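Local coordinates for protein peptide amidase (Stenotrophomonas maltophilia, PDB 1M22) that probably hydrolyses amide bonds, as an amidase of the amidase signature family, at residues I81-K86 with A178-G183; I89-M94 with L125-L130; G168-V173 with A195-V200. All blocks are in the same frame, centred on the assembly; numbering follows the deposited sequence.

Interaction 1: I81-K86 with A178-G183; sequences IPLLLK and ASVAIG
Leu84 reaches Val180 and Ile182 with its backbone N and O. Its N-H donates to Val180 O, N to O 3.2 Å. In return Leu84 O accepts from Ile182 N at 3.0 Å. Lys86 N to Ile182 O is another such bond, 3.1 Å long, and Ser179 N to Pro82 O prolongs the series toward the other end. Because Leu84 bonds to the residues flanking Ala181, the pairing is parallel, with the two short axes 4.7 Å apart at their closest and 17° from alignment. These are neighbouring strands of the mixed eleven-stranded sheet at the core of the amidase fold, and 82-86 pairs on its other edge with strand 123-128.

Every residue here is buried, so the contrast is between close and slack packing, with no solvent side. Packing is close where Leu85 and Ile182 lie side by side on one face: the CD2 branch of Leu85 comes down beside CG1 of Ile182, 3.6 Å away, and the two side chains run the same way. On the opposite face Leu84 CD1 meets Ala178 CB, also at 3.6 Å, and helix 167-174 covers this side through Ala172 and Ser169. The looser pairs are Leu84 CB with Ala181 CB, 4.3 Å, and the Lys86 chain with Gly183, where CD stands 4.1 Å from CA. There the lysine runs extended, CG anti to the backbone N (chi1 -177°), and its NZ leaves the strand pair to hydrogen-bond Ser165, Ser166 and Thr184. Lys86 and Ser165 are both active-site residues.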
loop_
_atom_site.group_PDB
_atom_site.type_symbol
_atom_site.label_atom_id
_atom_site.label_comp_id
_atom_site.label_asym_id
_atom_site.label_seq_id
_atom_site.Cartn_x
_atom_site.Cartn_y
_atom_site.Cartn_z
ATOM N N ILE A 81 -5.997 -17.853 5.672
ATOM C CA ILE A 81 -4.828 -17.171 5.110
ATOM C C ILE A 81 -4.272 -16.104 6.057
ATOM O O ILE A 81 -4.982 -15.175 6.431
ATOM C CB ILE A 81 -5.192 -16.503 3.761
ATOM C CG1 ILE A 81 -5.622 -17.568 2.750
ATOM C CG2 ILE A 81 -4.013 -15.689 3.239
ATOM C CD1 ILE A 81 -4.527 -18.538 2.351
ATOM N N PRO A 82 -2.992 -16.227 6.458
ATOM C CA PRO A 82 -2.376 -15.250 7.367
ATOM C C PRO A 82 -1.911 -13.982 6.658
ATOM O O PRO A 82 -1.258 -14.052 5.614
ATOM C CB PRO A 82 -1.186 -16.012 7.960
ATOM C CG PRO A 82 -1.508 -17.463 7.706
ATOM C CD PRO A 82 -2.149 -17.426 6.348
ATOM N N LEU A 83 -2.222 -12.831 7.247
ATOM C CA LEU A 83 -1.830 -11.553 6.667
ATOM C C LEU A 83 -1.363 -10.549 7.715
ATOM O O LEU A 83 -1.543 -10.756 8.918
ATOM C CB LEU A 83 -2.995 -10.973 5.855
ATOM C CG LEU A 83 -4.347 -10.743 6.541
ATOM C CD1 LEU A 83 -4.279 -9.524 7.454
ATOM C CD2 LEU A 83 -5.419 -10.539 5.474
ATOM N N LEU A 84 -0.749 -9.467 7.245
ATOM C CA LEU A 84 -0.251 -8.401 8.115
ATOM C C LEU A 84 -0.928 -7.078 7.765
ATOM O O LEU A 84 -1.316 -6.858 6.617
ATOM C CB LEU A 84 1.266 -8.270 7.970
ATOM C CG LEU A 84 2.087 -9.396 8.611
ATOM C CD1 LEU A 84 3.475 -9.416 8.001
ATOM C CD2 LEU A 84 2.163 -9.198 10.121
ATOM N N LEU A 85 -1.052 -6.198 8.756
ATOM C CA LEU A 85 -1.706 -4.901 8.580
ATOM C C LEU A 85 -0.806 -3.733 8.958
ATOM O O LEU A 85 -0.203 -3.743 10.031
ATOM C CB LEU A 85 -2.949 -4.823 9.470
ATOM C CG LEU A 85 -4.039 -5.884 9.340
ATOM C CD1 LEU A 85 -4.981 -5.781 10.527
ATOM C CD2 LEU A 85 -4.787 -5.700 8.030
ATOM N N LYS A 86 -0.725 -2.723 8.095
ATOM C CA LYS A 86 0.069 -1.530 8.391
ATOM C C LYS A 86 -0.430 -0.982 9.736
ATOM O O LYS A 86 -1.638 -0.956 9.993
ATOM C CB LYS A 86 -0.128 -0.496 7.284
ATOM C CG LYS A 86 0.702 0.770 7.428
ATOM C CD LYS A 86 0.520 1.634 6.188
ATOM C CE LYS A 86 1.336 2.914 6.229
ATOM N NZ LYS A 86 1.165 3.696 4.970
ATOM N N ALA A 178 4.436 -13.309 5.489
ATOM C CA ALA A 178 2.989 -13.494 5.515
ATOM C C ALA A 178 2.546 -13.766 4.085
ATOM O O ALA A 178 3.326 -13.600 3.151
ATOM C CB ALA A 178 2.295 -12.246 6.050
ATOM N N SER A 179 1.301 -14.194 3.914
ATOM C CA SER A 179 0.784 -14.466 2.578
ATOM C C SER A 179 0.602 -13.162 1.814
ATOM O O SER A 179 1.070 -13.026 0.685
ATOM C CB SER A 179 -0.557 -15.195 2.668
ATOM O OG SER A 179 -1.189 -15.251 1.403
ATOM N N VAL A 180 -0.081 -12.214 2.449
ATOM C CA VAL A 180 -0.355 -10.905 1.866
ATOM C C VAL A 180 -0.365 -9.862 2.980
ATOM O O VAL A 180 -0.285 -10.203 4.163
ATOM C CB VAL A 180 -1.732 -10.888 1.161
ATOM C CG1 VAL A 180 -1.723 -11.833 -0.031
ATOM C CG2 VAL A 180 -2.826 -11.293 2.144
ATOM N N ALA A 181 -0.472 -8.593 2.605
ATOM C CA ALA A 181 -0.503 -7.513 3.582
ATOM C C ALA A 181 -1.346 -6.349 3.086
ATOM O O ALA A 181 -1.671 -6.256 1.900
ATOM C CB ALA A 181 0.915 -7.029 3.885
ATOM N N ILE A 182 -1.709 -5.470 4.014
ATOM C CA ILE A 182 -2.489 -4.285 3.688
ATOM C C ILE A 182 -1.638 -3.057 3.987
ATOM O O ILE A 182 -0.993 -2.972 5.043
ATOM C CB ILE A 182 -3.778 -4.168 4.543
ATOM C CG1 ILE A 182 -4.618 -5.444 4.442
ATOM C CG2 ILE A 182 -4.593 -2.963 4.079
ATOM C CD1 ILE A 182 -5.110 -5.754 3.047
ATOM N N GLY A 183 -1.624 -2.120 3.050
ATOM C CA GLY A 183 -0.899 -0.880 3.251
ATOM C C GLY A 183 -1.882 0.254 3.033
ATOM O O GLY A 183 -3.076 0.013 2.846
#

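Interaction 2: I89-M94 with L125-L130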
loop_
_atom_site.group_PDB
_atom_site.type_symbol
_atom_site.label_atom_id
_atom_site.label_comp_id
_atom_site.label_asym_id
_atom_site.label_seq_id
_atom_site.Cartn_x
_atom_site.Cartn_y
_atom_site.Cartn_z
ATOM N N ILE A 89 -3.798 1.055 10.821
ATOM C CA ILE A 89 -5.111 0.422 10.660
ATOM C C ILE A 89 -5.528 -0.242 11.978
ATOM O O ILE A 89 -4.831 -1.123 12.484
ATOM C CB ILE A 89 -5.067 -0.663 9.549
ATOM C CG1 ILE A 89 -4.615 -0.038 8.224
ATOM C CG2 ILE A 89 -6.436 -1.327 9.408
ATOM C CD1 ILE A 89 -4.335 -1.048 7.116
ATOM N N ASN A 90 -6.664 0.177 12.533
ATOM C CA ASN A 90 -7.155 -0.376 13.797
ATOM C C ASN A 90 -7.408 -1.878 13.715
ATOM O O ASN A 90 -8.061 -2.355 12.786
ATOM C CB ASN A 90 -8.464 0.305 14.218
ATOM C CG ASN A 90 -8.299 1.782 14.523
ATOM O OD1 ASN A 90 -7.198 2.326 14.489
ATOM N ND2 ASN A 90 -9.413 2.441 14.832
ATOM N N ALA A 91 -6.912 -2.618 14.704
ATOM C CA ALA A 91 -7.108 -4.064 14.743
ATOM C C ALA A 91 -6.880 -4.614 16.146
ATOM O O ALA A 91 -5.747 -4.687 16.616
ATOM C CB ALA A 91 -6.169 -4.755 13.753
ATOM N N ALA A 92 -7.963 -4.993 16.813
ATOM C CA ALA A 92 -7.860 -5.553 18.153
ATOM C C ALA A 92 -7.215 -6.933 18.046
ATOM O O ALA A 92 -7.348 -7.607 17.024
ATOM C CB ALA A 92 -9.244 -5.663 18.777
ATOM N N PRO A 93 -6.517 -7.379 19.102
ATOM C CA PRO A 93 -6.286 -6.703 20.383
ATOM C C PRO A 93 -4.954 -5.958 20.428
ATOM O O PRO A 93 -4.459 -5.613 21.501
ATOM C CB PRO A 93 -6.314 -7.859 21.367
ATOM C CG PRO A 93 -5.553 -8.903 20.609
ATOM C CD PRO A 93 -6.104 -8.794 19.187
ATOM N N MET A 94 -4.372 -5.717 19.260
ATOM C CA MET A 94 -3.094 -5.025 19.170
ATOM C C MET A 94 -3.274 -3.518 19.263
ATOM O O MET A 94 -4.385 -3.002 19.171
ATOM C CB MET A 94 -2.421 -5.362 17.841
ATOM C CG MET A 94 -2.238 -6.848 17.606
ATOM S SD MET A 94 -2.212 -7.262 15.854
ATOM C CE MET A 94 -3.963 -7.521 15.562
ATOM N N LEU A 125 -1.789 -11.841 11.528
ATOM C CA LEU A 125 -0.529 -12.198 12.175
ATOM C C LEU A 125 -0.009 -11.081 13.069
ATOM O O LEU A 125 0.637 -11.340 14.086
ATOM C CB LEU A 125 0.546 -12.512 11.133
ATOM C CG LEU A 125 0.477 -13.813 10.337
ATOM C CD1 LEU A 125 1.543 -13.784 9.250
ATOM C CD2 LEU A 125 0.688 -15.007 11.259
ATOM N N GLY A 126 -0.282 -9.841 12.677
ATOM C CA GLY A 126 0.188 -8.705 13.442
ATOM C C GLY A 126 0.161 -7.427 12.632
ATOM O O GLY A 126 -0.498 -7.357 11.591
ATOM N N LYS A 127 0.895 -6.424 13.107
ATOM C CA LYS A 127 0.963 -5.114 12.470
ATOM C C LYS A 127 2.362 -4.837 11.935
ATOM O O LYS A 127 3.354 -5.286 12.510
ATOM C CB LYS A 127 0.594 -4.023 13.483
ATOM C CG LYS A 127 -0.662 -4.307 14.303
ATOM C CD LYS A 127 -1.913 -4.397 13.439
ATOM C CE LYS A 127 -2.284 -3.051 12.837
ATOM N NZ LYS A 127 -2.636 -2.033 13.874
ATOM N N THR A 128 2.444 -4.091 10.837
ATOM C CA THR A 128 3.731 -3.764 10.242
ATOM C C THR A 128 4.164 -2.324 10.477
ATOM O O THR A 128 3.341 -1.408 10.590
ATOM C CB THR A 128 3.734 -4.033 8.727
ATOM O OG1 THR A 128 2.592 -3.408 8.126
ATOM C CG2 THR A 128 3.708 -5.530 8.458
ATOM N N ASN A 129 5.475 -2.137 10.553
ATOM C CA ASN A 129 6.048 -0.823 10.773
ATOM C C ASN A 129 5.794 0.084 9.577
ATOM O O ASN A 129 5.553 -0.379 8.459
ATOM C CB ASN A 129 7.553 -0.954 11.042
ATOM C CG ASN A 129 8.165 0.323 11.581
ATOM O OD1 ASN A 129 7.543 1.039 12.361
ATOM N ND2 ASN A 129 9.405 0.596 11.187
ATOM N N LEU A 130 5.853 1.385 9.826
ATOM C CA LEU A 130 5.621 2.383 8.796
ATOM C C LEU A 130 6.388 3.641 9.161
ATOM O O LEU A 130 6.787 3.820 10.316
ATOM C CB LEU A 130 4.129 2.740 8.732
ATOM C CG LEU A 130 3.550 3.416 9.987
ATOM C CD1 LEU A 130 2.261 4.145 9.638
ATOM C CD2 LEU A 130 3.305 2.381 11.083
HETATM O O HOH W 1 -3.544 -3.285 15.927
#
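Lys127 NZ donates to Ile89 O in the one direct hydrogen bond between 89-94 and 125-130, N to O 2.8 Å. The C=O...N angle is 153° and the ammonium lies 26° out of the carbonyl plane. A water extends this polar group: it accepts from Lys127 NZ at 2.6 Å and stands 2.7 Å from Ala91 O, probably linking that second carbonyl of the loop to the same lysine. NZ also forms a salt bridge with Asp87, so carbonyl, water and carboxylate grip one buried ammonium, an environment that would probably keep it protonated.

Packing, with no bond, is made by the stem of the lysine and by Met94. Met94 SD rests 3.7 Å from Lys127 CG and equally near Gly126 CA, so the sulfur sits at the backbone as well as against the side chain, and the two side chains cross at a slant. Bends at chi2 (-63°), chi3 and chi4 curl the lysine so that NZ ends at Ile89 O, with CG left against the methionine sulfur. Ala91 CB lies more loosely, 4.3 Å from Lys127 CD.

The loop turns at a cis peptide before Pro93 and lies over strand 123-128, with strand 51-54 touching Met94 through Glu53 and Lys127 through Ile52, and strand 82-86 meeting Ala91 through Leu85.

Interaction 3: G168-V173 with A195-V200; sequences GSAVAV and AINGVV
A Schellman motif ends helix 191-196, and the residues around it pack against helix 167-174, Asn197 on Ala170 and Val171, Val199 on Ala170 and Val173. Gly198, at positive phi (62°), is the C-prime residue: its N bonds back to Ala195 O at 3.2 Å, and Val199 N bonds to Ala194 O. The chain then departs toward strand 200-203, so that Asn197 and Val199, on either side of Gly198 in sequence, both face helix 167-174.

The Asn197 amide supplies the first patch. Val171 CG2 lies over its face, 3.6 Å from OD1 and 3.9 Å from CG. Ala170 CB comes in obliquely from the same side of the amide plane and stops 3.6 Å from ND2. Although the CB of Val171 is directed away from the 195-200 segment, its CG2 branch, beside the backbone N and anti to the carbonyl carbon, still reaches the amide. Asn197 has chi2 at -75°, a twist that turns the flat of its amide to the valine.

The second patch is aliphatic. Val173 CG1 and Val199 CG1 meet at 3.9 Å as their side chains slant across each other, while Val199 CG2 lies 4.2 Å from Ala170 O and more loosely, at 4.5 Å, from Ala170 CB.

Asn197 ND2 spends its hydrogens on Pro193 O and Pro162 O, outside this pairing. What joins the two segments is therefore van der Waals packing of methyls on an amide and on one another, with the orientation of that amide fixed by bonds to its own helix and a loop.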
loop_
_atom_site.group_PDB
_atom_site.type_symbol
_atom_site.label_atom_id
_atom_site.label_comp_id
_atom_site.label_asym_id
_atom_site.label_seq_id
_atom_site.Cartn_x
_atom_site.Cartn_y
_atom_site.Cartn_z
ATOM N N GLY A 168 6.885 -1.720 6.235
ATOM C CA GLY A 168 6.815 -3.070 6.754
ATOM C C GLY A 168 5.935 -4.000 5.950
ATOM O O GLY A 168 6.245 -5.182 5.809
ATOM N N SER A 169 4.833 -3.488 5.421
ATOM C CA SER A 169 3.954 -4.342 4.641
ATOM C C SER A 169 4.630 -4.823 3.364
ATOM O O SER A 169 4.517 -5.994 3.010
ATOM C CB SER A 169 2.648 -3.618 4.316
ATOM O OG SER A 169 1.813 -3.563 5.464
ATOM N N ALA A 170 5.342 -3.932 2.681
ATOM C CA ALA A 170 6.031 -4.307 1.451
ATOM C C ALA A 170 7.161 -5.291 1.749
ATOM O O ALA A 170 7.296 -6.317 1.080
ATOM C CB ALA A 170 6.585 -3.068 0.759
ATOM N N VAL A 171 7.963 -4.981 2.762
ATOM C CA VAL A 171 9.075 -5.843 3.136
ATOM C C VAL A 171 8.586 -7.216 3.587
ATOM O O VAL A 171 9.146 -8.239 3.189
ATOM C CB VAL A 171 9.913 -5.203 4.261
ATOM C CG1 VAL A 171 10.919 -6.209 4.807
ATOM C CG2 VAL A 171 10.638 -3.978 3.725
ATOM N N ALA A 172 7.536 -7.248 4.403
ATOM C CA ALA A 172 7.007 -8.519 4.887
ATOM C C ALA A 172 6.563 -9.425 3.740
ATOM O O ALA A 172 6.837 -10.624 3.741
ATOM C CB ALA A 172 5.850 -8.273 5.837
ATOM N N VAL A 173 5.875 -8.856 2.760
ATOM C CA VAL A 173 5.422 -9.651 1.630
ATOM C C VAL A 173 6.610 -10.126 0.789
ATOM O O VAL A 173 6.657 -11.280 0.359
ATOM C CB VAL A 173 4.433 -8.843 0.757
ATOM C CG1 VAL A 173 4.133 -9.589 -0.532
ATOM C CG2 VAL A 173 3.146 -8.605 1.538
ATOM N N ALA A 195 7.146 -1.260 -5.250
ATOM C CA ALA A 195 8.126 -1.346 -6.328
ATOM C C ALA A 195 9.550 -1.507 -5.793
ATOM O O ALA A 195 10.327 -2.320 -6.301
ATOM C CB ALA A 195 8.041 -0.103 -7.213
ATOM N N ILE A 196 9.878 -0.723 -4.771
ATOM C CA ILE A 196 11.204 -0.730 -4.155
ATOM C C ILE A 196 11.567 -2.090 -3.556
ATOM O O ILE A 196 12.747 -2.464 -3.511
ATOM C CB ILE A 196 11.270 0.387 -3.077
ATOM C CG1 ILE A 196 11.348 1.757 -3.763
ATOM C CG2 ILE A 196 12.449 0.165 -2.123
ATOM C CD1 ILE A 196 12.684 2.055 -4.413
ATOM N N ASN A 197 10.555 -2.832 -3.117
ATOM C CA ASN A 197 10.769 -4.147 -2.521
ATOM C C ASN A 197 10.331 -5.313 -3.414
ATOM O O ASN A 197 10.123 -6.428 -2.936
ATOM C CB ASN A 197 10.078 -4.210 -1.154
ATOM C CG ASN A 197 10.703 -3.260 -0.146
ATOM O OD1 ASN A 197 11.794 -3.517 0.374
ATOM N ND2 ASN A 197 10.028 -2.149 0.126
ATOM N N GLY A 198 10.183 -5.046 -4.709
ATOM C CA GLY A 198 9.845 -6.092 -5.661
ATOM C C GLY A 198 8.543 -6.853 -5.529
ATOM O O GLY A 198 8.495 -8.054 -5.816
ATOM N N VAL A 199 7.481 -6.165 -5.122
ATOM C CA VAL A 199 6.180 -6.805 -4.981
ATOM C C VAL A 199 5.096 -5.985 -5.662
ATOM O O VAL A 199 5.347 -4.881 -6.157
ATOM C CB VAL A 199 5.795 -7.020 -3.489
ATOM C CG1 VAL A 199 6.804 -7.943 -2.820
ATOM C CG2 VAL A 199 5.723 -5.689 -2.759
ATOM N N VAL A 200 3.895 -6.550 -5.702
ATOM C CA VAL A 200 2.750 -5.888 -6.304
ATOM C C VAL A 200 2.074 -5.009 -5.259
ATOM O O VAL A 200 1.918 -5.405 -4.098
ATOM C CB VAL A 200 1.721 -6.925 -6.823
ATOM C CG1 VAL A 200 0.447 -6.224 -7.300
ATOM C CG2 VAL A 200 2.332 -7.751 -7.949
#

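Interactions 1 and 2 share the central sheet: strand 82-86 lies between 180-185 and 123-128, and Leu85 O to Thr128 N, 2.8 Å, is one bond between them. Their centres are 10 Å apart. Interaction 3 brings in helix 167-174, whose Ser169 OG lies 2.9 Å from Ile182 O of interaction 1 and 2.8 Å from Thr128 OG1 of interaction 2, both probable hydrogen bonds, although the centres of interactions 2 and 3 are about 17 Å apart. Interaction 1 holds Lys86 of the active site, its side chain about 3 Å from that of Ser165 and about 4 Å from the nucleophile Ser189. Ala170 of interaction 3 stands farther off, about 9 Å from Lys86 by side chains.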